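Long-range contact in putative polyketide synthase (Streptomyces coelicolor, PDB 1U0M), which catalyses the iterative condensation of five malonyl-CoA units and the ring closures that yield 1,3,6,8-tetrahydroxynaphthalene, a precursor of melanin: residues 55-60 / 306-311. Numbering follows the deposited sequence.
Sequences VRTRHI and LTEYGN
The carbonyl O of Thr-307 receives two weak backbone hydrogen bonds, from Arg-56 N at 3.1 Å and from Thr-57 N at 3.4 Å, the second nearly straight. They lie where the start of strand 57-60, half of a two-stranded antiparallel sheet with 22-25, meets the C-terminal end of helix 300-308, joining the N- and C-terminal parts of the thiolase fold. On the next residue of the helix, Glu-308 O accepts from Thr-57 OG1 at 2.8 Å, the donor lying 30° out of the carbonyl plane; with chi1 at 60°, OG1 sits between its own N and carbonyl carbon, on the side where Glu-308 O lies. A valine at this position would probably leave Glu-308 O without that donor and weaken the hold on the last helical turn. The carboxylate of Glu-308 forms a salt bridge with Arg-323. Val-55 lays CG2 against Leu-306 O and CG1 over Gly-310 CA, where the chain leaves the helix with positive phi. Gly-310 CA also packs against Arg-58 CG, 4.1 Å away, and the arginine's guanidinium runs on to the carbonyls of Asn-193 and Phe-196. Farther along, the rings of His-59 and Tyr-309 meet obliquely, planes at 77°, with His-59 ND1 3.9 Å from Tyr-309 CD2. Beside them a water accepts from His-59 N and donates to Tyr-309 O, 2.6 Å from the water oxygen.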
loop_
_atom_site.group_PDB
_atom_site.type_symbol
_atom_site.label_atom_id
_atom_site.label_comp_id
_atom_site.label_asym_id
_atom_site.label_seq_id
_atom_site.Cartn_x
_atom_site.Cartn_y
_atom_site.Cartn_z
ATOM N N VAL A 55 0.619 -23.433 19.304
ATOM C CA VAL A 55 1.309 -22.172 19.557
ATOM C C VAL A 55 1.543 -22.076 21.062
ATOM O O VAL A 55 0.628 -21.773 21.823
ATOM C CB VAL A 55 0.462 -20.962 19.073
ATOM C CG1 VAL A 55 1.017 -19.659 19.641
ATOM C CG2 VAL A 55 0.487 -20.904 17.552
ATOM N N ARG A 56 2.771 -22.332 21.489
ATOM C CA ARG A 56 3.092 -22.300 22.908
ATOM C C ARG A 56 3.305 -20.895 23.479
ATOM O O ARG A 56 2.924 -20.624 24.621
ATOM C CB ARG A 56 4.318 -23.163 23.188
ATOM C CG ARG A 56 5.633 -22.551 22.749
ATOM C CD ARG A 56 6.702 -22.829 23.802
ATOM N NE ARG A 56 6.305 -22.316 25.118
ATOM C CZ ARG A 56 6.984 -22.516 26.248
ATOM N NH1 ARG A 56 8.105 -23.230 26.238
ATOM N NH2 ARG A 56 6.543 -21.992 27.389
ATOM N N THR A 57 3.909 -20.005 22.695
ATOM C CA THR A 57 4.136 -18.633 23.152
ATOM C C THR A 57 3.953 -17.599 22.056
ATOM O O THR A 57 4.143 -17.875 20.872
ATOM C CB THR A 57 5.553 -18.417 23.707
ATOM O OG1 THR A 57 6.513 -18.703 22.684
ATOM C CG2 THR A 57 5.794 -19.292 24.894
ATOM N N ARG A 58 3.606 -16.392 22.478
ATOM C CA ARG A 58 3.423 -15.280 21.566
ATOM C C ARG A 58 3.961 -14.051 22.275
ATOM O O ARG A 58 4.045 -14.036 23.503
ATOM C CB ARG A 58 1.942 -15.089 21.251
ATOM C CG ARG A 58 1.291 -16.266 20.566
ATOM C CD ARG A 58 -0.159 -15.983 20.277
ATOM N NE ARG A 58 -0.931 -15.900 21.507
ATOM C CZ ARG A 58 -2.114 -15.304 21.595
ATOM N NH1 ARG A 58 -2.643 -14.743 20.521
ATOM N NH2 ARG A 58 -2.765 -15.268 22.753
ATOM N N HIS A 59 4.344 -13.031 21.515
ATOM C CA HIS A 59 4.847 -11.807 22.125
ATOM C C HIS A 59 3.947 -10.644 21.746
ATOM O O HIS A 59 3.412 -10.601 20.638
ATOM C CB HIS A 59 6.276 -11.503 21.674
ATOM C CG HIS A 59 7.289 -12.484 22.169
ATOM N ND1 HIS A 59 7.466 -13.725 21.597
ATOM C CD2 HIS A 59 8.176 -12.412 23.191
ATOM C CE1 HIS A 59 8.421 -14.374 22.242
ATOM N NE2 HIS A 59 8.869 -13.599 23.213
ATOM N N ILE A 60 3.760 -9.720 22.679
ATOM C CA ILE A 60 2.938 -8.544 22.426
ATOM C C ILE A 60 3.697 -7.294 22.895
ATOM O O ILE A 60 4.525 -7.366 23.805
ATOM C CB ILE A 60 1.578 -8.663 23.140
ATOM C CG1 ILE A 60 1.788 -8.932 24.627
ATOM C CG2 ILE A 60 0.758 -9.784 22.503
ATOM C CD1 ILE A 60 0.495 -9.219 25.389
ATOM N N LEU A 306 5.588 -20.043 14.136
ATOM C CA LEU A 306 4.249 -20.056 14.701
ATOM C C LEU A 306 4.226 -20.633 16.120
ATOM O O LEU A 306 3.480 -20.161 16.980
ATOM C CB LEU A 306 3.311 -20.842 13.773
ATOM C CG LEU A 306 3.375 -20.486 12.276
ATOM C CD1 LEU A 306 2.400 -21.366 11.499
ATOM C CD2 LEU A 306 3.045 -19.021 12.059
ATOM N N THR A 307 5.064 -21.640 16.360
ATOM C CA THR A 307 5.140 -22.293 17.661
ATOM C C THR A 307 5.702 -21.375 18.739
ATOM O O THR A 307 5.246 -21.402 19.890
ATOM C CB THR A 307 6.015 -23.579 17.589
ATOM O OG1 THR A 307 5.430 -24.503 16.663
ATOM C CG2 THR A 307 6.095 -24.249 18.941
ATOM N N GLU A 308 6.677 -20.557 18.354
ATOM C CA GLU A 308 7.335 -19.638 19.280
ATOM C C GLU A 308 6.845 -18.181 19.242
ATOM O O GLU A 308 6.906 -17.473 20.248
ATOM C CB GLU A 308 8.855 -19.670 19.037
ATOM C CG GLU A 308 9.622 -18.651 19.857
ATOM C CD GLU A 308 11.128 -18.670 19.622
ATOM O OE1 GLU A 308 11.568 -18.734 18.450
ATOM O OE2 GLU A 308 11.871 -18.595 20.623
ATOM N N TYR A 309 6.356 -17.730 18.096
ATOM C CA TYR A 309 5.913 -16.348 17.971
ATOM C C TYR A 309 4.424 -16.232 17.680
ATOM O O TYR A 309 3.797 -15.216 17.976
ATOM C CB TYR A 309 6.708 -15.656 16.851
ATOM C CG TYR A 309 8.197 -15.524 17.117
ATOM C CD1 TYR A 309 9.096 -15.294 16.071
ATOM C CD2 TYR A 309 8.707 -15.605 18.413
ATOM C CE1 TYR A 309 10.466 -15.146 16.313
ATOM C CE2 TYR A 309 10.068 -15.458 18.668
ATOM C CZ TYR A 309 10.941 -15.229 17.616
ATOM O OH TYR A 309 12.285 -15.075 17.872
ATOM N N GLY A 310 3.861 -17.284 17.105
ATOM C CA GLY A 310 2.458 -17.256 16.754
ATOM C C GLY A 310 2.406 -16.720 15.345
ATOM O O GLY A 310 3.427 -16.662 14.661
ATOM N N ASN A 311 1.227 -16.325 14.892
ATOM C CA ASN A 311 1.117 -15.787 13.555
ATOM C C ASN A 311 1.422 -14.300 13.604
ATOM O O ASN A 311 0.616 -13.502 14.093
ATOM C CB ASN A 311 -0.283 -15.995 13.003
ATOM C CG ASN A 311 -0.351 -15.731 11.534
ATOM O OD1 ASN A 311 0.335 -14.832 11.020
ATOM N ND2 ASN A 311 -1.178 -16.502 10.830
HETATM O O HOH W 1 5.228 -13.163 18.600
#